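Local coordinates for protein alpha-glucosidase (PDB 6PNR) that probably hydrolyses alpha-linked sulfoquinovosides, as a glycoside hydrolase of family 31, and holds a sulfonated aza-sugar inhibitor in its pocket, at residues C272-G277 and K295-D300; L287-K292 and Y318-L323; Y322-G327 and F355-V360. All blocks are in the same frame, centred on the assembly; numbering follows the deposited sequence.

Interaction 1: residues C272-G277 and K295-D300. With 9VH ([(3~{S},4~{R},5~{R})-4,5-bis(oxidanyl)piperidin-3-yl]methanesulfonic acid), chain C.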
loop_
_atom_site.group_PDB
_atom_site.type_symbol
_atom_site.label_atom_id
_atom_site.label_comp_id
_atom_site.label_asym_id
_atom_site.label_seq_id
_atom_site.Cartn_x
_atom_site.Cartn_y
_atom_site.Cartn_z
ATOM N N CYS A 272 -38.552 -3.255 7.463
ATOM C CA CYS A 272 -38.288 -4.596 6.938
ATOM C C CYS A 272 -37.562 -4.448 5.614
ATOM O O CYS A 272 -38.196 -4.286 4.568
ATOM C CB CYS A 272 -39.571 -5.401 6.752
ATOM S SG CYS A 272 -40.466 -5.698 8.265
ATOM N N GLN A 273 -36.230 -4.536 5.647
ATOM C CA GLN A 273 -35.491 -4.377 4.401
ATOM C C GLN A 273 -35.756 -5.512 3.424
ATOM O O GLN A 273 -35.559 -5.327 2.218
ATOM C CB GLN A 273 -33.985 -4.264 4.670
ATOM C CG GLN A 273 -33.332 -5.506 5.263
ATOM C CD GLN A 273 -31.801 -5.444 5.170
ATOM O OE1 GLN A 273 -31.226 -4.389 4.880
ATOM N NE2 GLN A 273 -31.145 -6.566 5.415
ATOM N N ASP A 274 -36.198 -6.677 3.907
ATOM C CA ASP A 274 -36.541 -7.793 3.030
ATOM C C ASP A 274 -38.009 -7.760 2.600
ATOM O O ASP A 274 -38.554 -8.794 2.192
ATOM C CB ASP A 274 -36.206 -9.137 3.698
ATOM C CG ASP A 274 -37.104 -9.454 4.890
ATOM O OD1 ASP A 274 -37.824 -8.549 5.361
ATOM O OD2 ASP A 274 -37.096 -10.616 5.366
ATOM N N TRP A 275 -38.652 -6.589 2.675
ATOM C CA TRP A 275 -40.021 -6.449 2.189
ATOM C C TRP A 275 -40.157 -6.993 0.773
ATOM O O TRP A 275 -41.233 -7.468 0.383
ATOM C CB TRP A 275 -40.451 -4.967 2.239
ATOM C CG TRP A 275 -39.850 -4.168 1.105
ATOM C CD1 TRP A 275 -38.533 -3.818 0.954
ATOM C CD2 TRP A 275 -40.535 -3.657 -0.058
ATOM N NE1 TRP A 275 -38.360 -3.121 -0.223
ATOM C CE2 TRP A 275 -39.569 -3.017 -0.864
ATOM C CE3 TRP A 275 -41.872 -3.676 -0.489
ATOM C CZ2 TRP A 275 -39.900 -2.391 -2.076
ATOM C CZ3 TRP A 275 -42.198 -3.065 -1.697
ATOM C CH2 TRP A 275 -41.217 -2.428 -2.473
ATOM N N CYS A 276 -39.077 -6.949 -0.007
ATOM C CA CYS A 276 -39.074 -7.411 -1.388
ATOM C C CYS A 276 -38.376 -8.761 -1.576
ATOM O O CYS A 276 -38.070 -9.134 -2.718
ATOM C CB CYS A 276 -38.410 -6.354 -2.270
ATOM S SG CYS A 276 -36.765 -5.852 -1.639
ATOM N N GLY A 277 -38.111 -9.496 -0.502
ATOM C CA GLY A 277 -37.510 -10.814 -0.587
ATOM C C GLY A 277 -36.046 -10.815 -0.175
ATOM O O GLY A 277 -35.398 -9.777 -0.035
ATOM N N LYS A 295 -44.628 -11.447 -2.443
ATOM C CA LYS A 295 -45.973 -11.890 -2.102
ATOM C C LYS A 295 -45.982 -13.192 -1.313
ATOM O O LYS A 295 -46.983 -13.489 -0.656
ATOM C CB LYS A 295 -46.820 -12.021 -3.372
ATOM C CG LYS A 295 -47.080 -10.675 -4.047
ATOM C CD LYS A 295 -48.319 -10.686 -4.931
ATOM C CE LYS A 295 -48.596 -9.296 -5.486
ATOM N NZ LYS A 295 -49.787 -9.266 -6.376
ATOM N N GLU A 296 -44.901 -13.967 -1.356
ATOM C CA GLU A 296 -44.841 -15.195 -0.570
ATOM C C GLU A 296 -44.302 -14.950 0.836
ATOM O O GLU A 296 -44.833 -15.496 1.805
ATOM C CB GLU A 296 -43.993 -16.240 -1.294
ATOM C CG GLU A 296 -44.073 -16.154 -2.821
ATOM C CD GLU A 296 -45.507 -16.150 -3.361
ATOM O OE1 GLU A 296 -46.346 -16.936 -2.864
ATOM O OE2 GLU A 296 -45.794 -15.351 -4.284
ATOM N N MET A 297 -43.273 -14.112 0.979
ATOM C CA MET A 297 -42.774 -13.796 2.317
ATOM C C MET A 297 -43.709 -12.852 3.068
ATOM O O MET A 297 -43.922 -13.016 4.273
ATOM C CB MET A 297 -41.376 -13.202 2.224
ATOM C CG MET A 297 -40.320 -14.222 1.856
ATOM S SD MET A 297 -38.672 -13.498 1.758
ATOM C CE MET A 297 -38.347 -13.139 3.498
ATOM N N TYR A 298 -44.265 -11.847 2.387
ATOM C CA TYR A 298 -45.156 -10.871 3.013
ATOM C C TYR A 298 -46.488 -10.814 2.268
ATOM O O TYR A 298 -46.850 -9.772 1.710
ATOM C CB TYR A 298 -44.499 -9.485 3.048
ATOM C CG TYR A 298 -43.307 -9.370 3.976
ATOM C CD1 TYR A 298 -43.480 -9.066 5.328
ATOM C CD2 TYR A 298 -42.014 -9.563 3.504
ATOM C CE1 TYR A 298 -42.390 -8.966 6.178
ATOM C CE2 TYR A 298 -40.915 -9.450 4.350
ATOM C CZ TYR A 298 -41.110 -9.156 5.682
ATOM O OH TYR A 298 -40.028 -9.058 6.534
ATOM N N PRO A 299 -47.267 -11.907 2.264
ATOM C CA PRO A 299 -48.568 -11.871 1.578
ATOM C C PRO A 299 -49.483 -10.786 2.131
ATOM O O PRO A 299 -49.569 -10.567 3.342
ATOM C CB PRO A 299 -49.147 -13.270 1.828
ATOM C CG PRO A 299 -48.470 -13.744 3.067
ATOM C CD PRO A 299 -47.060 -13.193 2.957
ATOM N N ASP A 300 -50.165 -10.100 1.215
ATOM C CA ASP A 300 -51.102 -9.036 1.565
ATOM C C ASP A 300 -50.439 -7.971 2.439
ATOM O O ASP A 300 -51.037 -7.439 3.373
ATOM C CB ASP A 300 -52.345 -9.615 2.241
ATOM C CG ASP A 300 -53.186 -10.470 1.292
ATOM O OD1 ASP A 300 -52.936 -10.450 0.059
ATOM O OD2 ASP A 300 -54.095 -11.168 1.785
HETATM O O1 9VH C . -27.458 -7.124 1.690
HETATM S S1 9VH C . -28.020 -6.125 0.798
HETATM O O2 9VH C . -26.986 -5.558 -0.033
HETATM O O3 9VH C . -29.155 -6.646 0.076
HETATM C C1 9VH C . -28.620 -4.851 1.873
HETATM C C2 9VH C . -27.529 -4.117 2.664
HETATM C C3 9VH C . -26.802 -3.183 1.708
HETATM N N1 9VH C . -25.922 -2.172 2.295
HETATM C C4 9VH C . -26.579 -1.411 3.357
HETATM C C5 9VH C . -27.116 -2.356 4.421
HETATM O O4 9VH C . -27.739 -1.573 5.437
HETATM C C6 9VH C . -28.134 -3.310 3.811
HETATM O O5 9VH C . -28.651 -4.189 4.806
#
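The long beta-alpha loop of the TIM barrel that runs from strand 267-271 to helix 301-310 is closed at its base by Asp274 and Tyr298. Tyr298 OH donates to Asp274 OD1 at 2.5 Å, reaching the syn side of the carboxylate, whose plane stands at 80° to the phenol ring. Asp274 CG sits between the backbone N and the carbonyl carbon (chi1 69°), which sets CG in the plane of that ring, at its edge, with the carboxylate turned nearly upright to it. The second oxygen, OD2, takes the amide of Gly248, while the phenol oxygen also meets Ser253 OG and Gly249 N, so a buried polar cluster ties both ends of the loop to the start of helix 250-262. With a phenylalanine in place of Tyr298, Asp274 OD1 would probably lose its hydroxyl partner and the amide of Gly249 its acceptor. Met297 fills in beside this bond: its chain bends at the sulfur, setting CE 3.4 Å from Asp274 OD2 and SD 3.7 Å from Gly277 CA. Cys272 SG approaches the Tyr298 ring obliquely, 5.2 Å from the centroid, in a sulfur-aromatic contact. Between Cys272 and Asp274, Gln273 turns the other way into the inhibitor pocket. There its OE1 accepts from hydroxyl O5 of the inhibitor at 2.6 Å, and its amide nitrogen is held by Gln247.

Interaction 2: residues L287-K292 and Y318-L323. With 9VH ([(3~{S},4~{R},5~{R})-4,5-bis(oxidanyl)piperidin-3-yl]methanesulfonic acid), chain C.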
loop_
_atom_site.group_PDB
_atom_site.type_symbol
_atom_site.label_atom_id
_atom_site.label_comp_id
_atom_site.label_asym_id
_atom_site.label_seq_id
_atom_site.Cartn_x
_atom_site.Cartn_y
_atom_site.Cartn_z
ATOM N N LEU A 287 -30.624 -9.303 0.166
ATOM C CA LEU A 287 -31.955 -8.961 -0.302
ATOM C C LEU A 287 -32.102 -9.307 -1.775
ATOM O O LEU A 287 -31.123 -9.333 -2.524
ATOM C CB LEU A 287 -32.229 -7.464 -0.136
ATOM C CG LEU A 287 -32.055 -6.902 1.271
ATOM C CD1 LEU A 287 -32.315 -5.388 1.290
ATOM C CD2 LEU A 287 -33.013 -7.660 2.171
ATOM N N GLN A 288 -33.348 -9.503 -2.199
ATOM C CA GLN A 288 -33.668 -9.681 -3.614
ATOM C C GLN A 288 -33.927 -8.309 -4.234
ATOM O O GLN A 288 -34.870 -7.612 -3.834
ATOM C CB GLN A 288 -34.877 -10.615 -3.768
ATOM C CG GLN A 288 -35.436 -10.758 -5.183
ATOM C CD GLN A 288 -34.482 -11.418 -6.171
ATOM O OE1 GLN A 288 -33.369 -11.819 -5.831
ATOM N NE2 GLN A 288 -34.927 -11.533 -7.411
ATOM N N TRP A 289 -33.097 -7.912 -5.210
ATOM C CA TRP A 289 -33.128 -6.532 -5.728
ATOM C C TRP A 289 -34.153 -6.419 -6.863
ATOM O O TRP A 289 -33.837 -6.330 -8.052
ATOM C CB TRP A 289 -31.736 -6.086 -6.162
ATOM C CG TRP A 289 -30.754 -5.979 -5.010
ATOM C CD1 TRP A 289 -30.975 -6.330 -3.705
ATOM C CD2 TRP A 289 -29.411 -5.486 -5.068
ATOM N NE1 TRP A 289 -29.848 -6.098 -2.956
ATOM C CE2 TRP A 289 -28.877 -5.577 -3.767
ATOM C CE3 TRP A 289 -28.609 -4.969 -6.092
ATOM C CZ2 TRP A 289 -27.590 -5.169 -3.463
ATOM C CZ3 TRP A 289 -27.324 -4.574 -5.789
ATOM C CH2 TRP A 289 -26.828 -4.671 -4.480
ATOM N N ASP A 290 -35.417 -6.409 -6.446
ATOM C CA ASP A 290 -36.568 -6.325 -7.343
ATOM C C ASP A 290 -37.665 -5.623 -6.540
ATOM O O ASP A 290 -38.312 -6.256 -5.704
ATOM C CB ASP A 290 -36.983 -7.722 -7.788
ATOM C CG ASP A 290 -38.007 -7.711 -8.912
ATOM O OD1 ASP A 290 -38.108 -6.698 -9.638
ATOM O OD2 ASP A 290 -38.708 -8.735 -9.061
ATOM N N TRP A 291 -37.846 -4.319 -6.772
ATOM C CA TRP A 291 -38.483 -3.425 -5.793
ATOM C C TRP A 291 -40.013 -3.459 -5.861
ATOM O O TRP A 291 -40.677 -2.442 -6.059
ATOM C CB TRP A 291 -37.961 -2.005 -5.983
ATOM C CG TRP A 291 -36.481 -1.984 -6.215
ATOM C CD1 TRP A 291 -35.819 -1.449 -7.291
ATOM C CD2 TRP A 291 -35.479 -2.567 -5.376
ATOM N NE1 TRP A 291 -34.463 -1.659 -7.163
ATOM C CE2 TRP A 291 -34.228 -2.334 -5.992
ATOM C CE3 TRP A 291 -35.510 -3.256 -4.157
ATOM C CZ2 TRP A 291 -33.025 -2.768 -5.431
ATOM C CZ3 TRP A 291 -34.303 -3.678 -3.598
ATOM C CH2 TRP A 291 -33.086 -3.430 -4.232
ATOM N N LYS A 292 -40.558 -4.664 -5.673
ATOM C CA LYS A 292 -41.976 -4.920 -5.448
ATOM C C LYS A 292 -42.076 -5.860 -4.260
ATOM O O LYS A 292 -41.196 -6.702 -4.064
ATOM C CB LYS A 292 -42.646 -5.568 -6.670
ATOM C CG LYS A 292 -42.354 -4.830 -7.970
ATOM C CD LYS A 292 -43.302 -5.221 -9.100
ATOM C CE LYS A 292 -43.033 -6.604 -9.637
ATOM N NZ LYS A 292 -43.914 -6.878 -10.813
ATOM N N TYR A 318 -37.033 -0.578 1.490
ATOM C CA TYR A 318 -35.674 -0.526 0.967
ATOM C C TYR A 318 -35.744 -0.505 -0.552
ATOM O O TYR A 318 -36.484 -1.298 -1.134
ATOM C CB TYR A 318 -34.864 -1.754 1.455
ATOM C CG TYR A 318 -33.470 -1.857 0.866
ATOM C CD1 TYR A 318 -33.273 -2.277 -0.452
ATOM C CD2 TYR A 318 -32.347 -1.556 1.630
ATOM C CE1 TYR A 318 -32.024 -2.354 -0.999
ATOM C CE2 TYR A 318 -31.077 -1.651 1.089
ATOM C CZ TYR A 318 -30.925 -2.038 -0.236
ATOM O OH TYR A 318 -29.673 -2.147 -0.815
ATOM N N VAL A 319 -34.958 0.375 -1.190
ATOM C CA VAL A 319 -34.712 0.351 -2.630
ATOM C C VAL A 319 -33.268 0.775 -2.870
ATOM O O VAL A 319 -32.651 1.462 -2.051
ATOM C CB VAL A 319 -35.647 1.293 -3.447
ATOM C CG1 VAL A 319 -37.102 0.857 -3.342
ATOM C CG2 VAL A 319 -35.495 2.697 -2.956
ATOM N N ASN A 320 -32.740 0.385 -4.019
ATOM C CA ASN A 320 -31.447 0.889 -4.460
ATOM C C ASN A 320 -31.486 0.959 -5.980
ATOM O O ASN A 320 -32.447 0.494 -6.605
ATOM C CB ASN A 320 -30.279 0.043 -3.886
ATOM C CG ASN A 320 -30.036 -1.310 -4.592
ATOM O OD1 ASN A 320 -30.126 -1.426 -5.818
ATOM N ND2 ASN A 320 -29.636 -2.326 -3.798
ATOM N N PRO A 321 -30.501 1.614 -6.614
ATOM C CA PRO A 321 -30.694 1.957 -8.031
ATOM C C PRO A 321 -30.259 0.868 -9.004
ATOM O O PRO A 321 -30.007 1.156 -10.179
ATOM C CB PRO A 321 -29.848 3.219 -8.192
ATOM C CG PRO A 321 -28.711 2.997 -7.275
ATOM C CD PRO A 321 -29.243 2.184 -6.100
ATOM N N TYR A 322 -30.184 -0.379 -8.540
ATOM C CA TYR A 322 -29.794 -1.515 -9.368
ATOM C C TYR A 322 -30.897 -2.567 -9.342
ATOM O O TYR A 322 -31.770 -2.550 -8.472
ATOM C CB TYR A 322 -28.468 -2.121 -8.879
ATOM C CG TYR A 322 -27.436 -1.071 -8.485
ATOM C CD1 TYR A 322 -26.992 -0.127 -9.401
ATOM C CD2 TYR A 322 -26.905 -1.030 -7.196
ATOM C CE1 TYR A 322 -26.046 0.834 -9.051
ATOM C CE2 TYR A 322 -25.955 -0.083 -6.842
ATOM C CZ TYR A 322 -25.545 0.853 -7.768
ATOM O OH TYR A 322 -24.621 1.803 -7.419
ATOM N N LEU A 323 -30.849 -3.506 -10.292
ATOM C CA LEU A 323 -31.871 -4.551 -10.392
ATOM C C LEU A 323 -31.204 -5.874 -10.729
ATOM O O LEU A 323 -30.497 -5.966 -11.734
ATOM C CB LEU A 323 -32.910 -4.194 -11.460
ATOM C CG LEU A 323 -33.743 -2.973 -11.125
ATOM C CD1 LEU A 323 -34.481 -2.469 -12.379
ATOM C CD2 LEU A 323 -34.714 -3.342 -9.994
HETATM O O1 9VH C . -27.458 -7.124 1.690
HETATM S S1 9VH C . -28.020 -6.125 0.798
HETATM O O2 9VH C . -26.986 -5.558 -0.033
HETATM O O3 9VH C . -29.155 -6.646 0.076
HETATM C C1 9VH C . -28.620 -4.851 1.873
HETATM C C2 9VH C . -27.529 -4.117 2.664
HETATM C C3 9VH C . -26.802 -3.183 1.708
HETATM N N1 9VH C . -25.922 -2.172 2.295
HETATM C C4 9VH C . -26.579 -1.411 3.357
HETATM C C5 9VH C . -27.116 -2.356 4.421
HETATM O O4 9VH C . -27.739 -1.573 5.437
HETATM C C6 9VH C . -28.134 -3.310 3.811
HETATM O O5 9VH C . -28.651 -4.189 4.806
#
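Two consecutive inverse gamma turns, centred on Trp289 and Trp291, fold 287-292 against 318-323 and bring the CA atoms of Trp289 and Leu323 to 5.2 Å. Both indoles press on Asn320. Its ND2 stands 3.2 Å above the centre of the Trp289 ring system, with amide and ring planes nearly perpendicular, while OD1 lies 3.2 Å from Trp291 CZ2. The amide cannot easily turn: ND2 gives a nearly straight bond (171°) to Tyr318 OH, and OD1 accepts from the Tyr322 amide in an Asx turn. Asn320 thus probably helps position Tyr318, a pocket residue whose OH also bonds Asp390 OD2. Trp291 lies with one face under Val319 CA, its CZ3 against the edge of the Tyr318 ring, and its NE1 in a weak bond to Tyr322 O. Leu287 CD1 sits over the centre of the Tyr318 ring, 3.6 Å from its centroid, in a CH-pi contact. Trp289 NE1 points almost straight at sulfonate oxygen O3 of the inhibitor, at 3.2 Å, and the Leu287 amide adds a weak bond to the same oxygen. These two bonds mark the sulfonate end of the pocket, consistent with a sulfoquinovosidase active site at the C-terminal mouth of the barrel.

Interaction 3: residues Y322-G327 and F355-V360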
loop_
_atom_site.group_PDB
_atom_site.type_symbol
_atom_site.label_atom_id
_atom_site.label_comp_id
_atom_site.label_asym_id
_atom_site.label_seq_id
_atom_site.Cartn_x
_atom_site.Cartn_y
_atom_site.Cartn_z
ATOM N N TYR A 322 -30.184 -0.379 -8.540
ATOM C CA TYR A 322 -29.794 -1.515 -9.368
ATOM C C TYR A 322 -30.897 -2.567 -9.342
ATOM O O TYR A 322 -31.770 -2.550 -8.472
ATOM C CB TYR A 322 -28.468 -2.121 -8.879
ATOM C CG TYR A 322 -27.436 -1.071 -8.485
ATOM C CD1 TYR A 322 -26.992 -0.127 -9.401
ATOM C CD2 TYR A 322 -26.905 -1.030 -7.196
ATOM C CE1 TYR A 322 -26.046 0.834 -9.051
ATOM C CE2 TYR A 322 -25.955 -0.083 -6.842
ATOM C CZ TYR A 322 -25.545 0.853 -7.768
ATOM O OH TYR A 322 -24.621 1.803 -7.419
ATOM N N LEU A 323 -30.849 -3.506 -10.292
ATOM C CA LEU A 323 -31.871 -4.551 -10.392
ATOM C C LEU A 323 -31.204 -5.874 -10.729
ATOM O O LEU A 323 -30.497 -5.966 -11.734
ATOM C CB LEU A 323 -32.910 -4.194 -11.460
ATOM C CG LEU A 323 -33.743 -2.973 -11.125
ATOM C CD1 LEU A 323 -34.481 -2.469 -12.379
ATOM C CD2 LEU A 323 -34.714 -3.342 -9.994
ATOM N N VAL A 324 -31.418 -6.893 -9.890
ATOM C CA VAL A 324 -30.807 -8.198 -10.131
ATOM C C VAL A 324 -31.440 -8.845 -11.366
ATOM O O VAL A 324 -32.643 -8.707 -11.624
ATOM C CB VAL A 324 -30.939 -9.092 -8.877
ATOM C CG1 VAL A 324 -32.408 -9.372 -8.545
ATOM C CG2 VAL A 324 -30.159 -10.399 -9.043
ATOM N N ASN A 325 -30.632 -9.576 -12.124
ATOM C CA ASN A 325 -31.019 -9.999 -13.468
ATOM C C ASN A 325 -32.018 -11.162 -13.506
ATOM O O ASN A 325 -32.316 -11.651 -14.595
ATOM C CB ASN A 325 -29.777 -10.350 -14.292
ATOM C CG ASN A 325 -29.070 -11.592 -13.803
ATOM O OD1 ASN A 325 -29.356 -12.103 -12.723
ATOM N ND2 ASN A 325 -28.120 -12.078 -14.601
ATOM N N ASP A 326 -32.558 -11.624 -12.381
ATOM C CA ASP A 326 -33.660 -12.577 -12.448
ATOM C C ASP A 326 -34.970 -11.977 -11.955
ATOM O O ASP A 326 -35.937 -12.715 -11.740
ATOM C CB ASP A 326 -33.320 -13.878 -11.697
ATOM C CG ASP A 326 -33.186 -13.694 -10.178
ATOM O OD1 ASP A 326 -33.299 -12.553 -9.683
ATOM O OD2 ASP A 326 -32.967 -14.712 -9.474
ATOM N N GLY A 327 -35.037 -10.645 -11.794
ATOM C CA GLY A 327 -36.234 -10.020 -11.275
ATOM C C GLY A 327 -37.199 -9.532 -12.354
ATOM O O GLY A 327 -36.843 -9.355 -13.520
ATOM N N PHE A 355 -24.181 -12.397 -7.316
ATOM C CA PHE A 355 -25.336 -12.076 -8.143
ATOM C C PHE A 355 -25.002 -10.834 -8.957
ATOM O O PHE A 355 -24.136 -10.041 -8.583
ATOM C CB PHE A 355 -26.629 -11.896 -7.317
ATOM C CG PHE A 355 -26.601 -10.760 -6.301
ATOM C CD1 PHE A 355 -26.032 -10.938 -5.046
ATOM C CD2 PHE A 355 -27.214 -9.549 -6.580
ATOM C CE1 PHE A 355 -26.041 -9.918 -4.104
ATOM C CE2 PHE A 355 -27.225 -8.515 -5.643
ATOM C CZ PHE A 355 -26.646 -8.706 -4.399
ATOM N N TYR A 356 -25.687 -10.685 -10.089
ATOM C CA TYR A 356 -25.374 -9.665 -11.083
ATOM C C TYR A 356 -26.584 -8.784 -11.335
ATOM O O TYR A 356 -27.712 -9.282 -11.424
ATOM C CB TYR A 356 -24.927 -10.311 -12.399
ATOM C CG TYR A 356 -23.710 -11.180 -12.226
ATOM C CD1 TYR A 356 -23.827 -12.487 -11.758
ATOM C CD2 TYR A 356 -22.442 -10.694 -12.513
ATOM C CE1 TYR A 356 -22.717 -13.286 -11.582
ATOM C CE2 TYR A 356 -21.320 -11.497 -12.348
ATOM C CZ TYR A 356 -21.468 -12.789 -11.879
ATOM O OH TYR A 356 -20.360 -13.589 -11.705
ATOM N N CYS A 357 -26.343 -7.483 -11.490
ATOM C CA CYS A 357 -27.427 -6.517 -11.589
ATOM C C CYS A 357 -27.158 -5.519 -12.703
ATOM O O CYS A 357 -26.013 -5.160 -12.973
ATOM C CB CYS A 357 -27.628 -5.755 -10.265
ATOM S SG CYS A 357 -27.821 -6.857 -8.848
ATOM N N GLY A 358 -28.235 -5.064 -13.335
ATOM C CA GLY A 358 -28.134 -3.929 -14.221
ATOM C C GLY A 358 -28.122 -2.626 -13.444
ATOM O O GLY A 358 -28.693 -2.514 -12.363
ATOM N N VAL A 359 -27.440 -1.635 -14.007
ATOM C CA VAL A 359 -27.402 -0.281 -13.461
ATOM C C VAL A 359 -28.427 0.545 -14.221
ATOM O O VAL A 359 -28.251 0.811 -15.416
ATOM C CB VAL A 359 -26.002 0.328 -13.584
ATOM C CG1 VAL A 359 -25.996 1.787 -13.100
ATOM C CG2 VAL A 359 -24.995 -0.524 -12.829
ATOM N N VAL A 360 -29.500 0.955 -13.543
ATOM C CA VAL A 360 -30.480 1.813 -14.196
ATOM C C VAL A 360 -29.788 3.115 -14.573
ATOM O O VAL A 360 -29.189 3.782 -13.718
ATOM C CB VAL A 360 -31.689 2.044 -13.286
ATOM C CG1 VAL A 360 -32.646 3.065 -13.902
ATOM C CG2 VAL A 360 -32.400 0.725 -13.015
HETATM O O HOH W 1 -27.601 -12.820 -10.485
#
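Leu323 and Gly358 form the hydrogen-bonded pair of two short antiparallel strands, Leu323 N reaching Gly358 O at 3.1 Å and Gly358 N returning to Leu323 O at 2.9 Å. A third bond, Asn325 N to Tyr356 O at 3.0 Å, carries the ladder one step beyond strand 322-324. The flanking pairs, Tyr322 with Val359 and Val324 with Cys357, are non-hydrogen-bonded and put their side chains on one face. There the Tyr322 ring lies alongside Val359, pointing the same way, and Cys357 SG sits 3.8 Å from Val324 CB. With CG2 anti to the backbone N, Val324 directs this methyl to CD2 of Phe355, 3.9 Å away. On the other face Leu323 stands next to Gly358, which has no side chain, and its CD1 meets Val360 CG2. Beside the Asn325 bond a water donates to Asn325 OD1 and accepts from Tyr356 N.

Further out, strand 349-351 pairs with the far side of strand 356-359, and a type I turn from Val324 to Gly327 leads into helix 328-335. Asp326 in that turn is fixed by a salt bridge to Arg279 and a bond to Gln288. Phe355, whose side chain comes within about 5 Å of the inhibitor, meets Trp289 edge-to-face. Direct polar contact here is all main chain to main chain and the side chains meet through apolar surfaces, so cohesion between the strands probably depends little on ionisation.

In the fold
Along the chain, interaction 1 opens just after barrel strand 267-271 and closes immediately before helix 301-310. Residues 287-292 lie inside that loop yet pair forward with 318-323, past the helix, so interactions 1 and 2 cross; Trp275 NE1 to Tyr318 O and Gly277 O to Gln288 N, both probable hydrogen bonds, join them directly. Interaction 3 begins on the residues where interaction 2 ends and closes the next loop, around helix 328-335 and strand 349-351. It follows interaction 1 in series, about 8 Å away at the nearest atoms. Interaction 2 thus bridges the first two loops, coupling the small antiparallel sheet to barrel strand 314-319 and to the inhibitor that interactions 1 and 2 share.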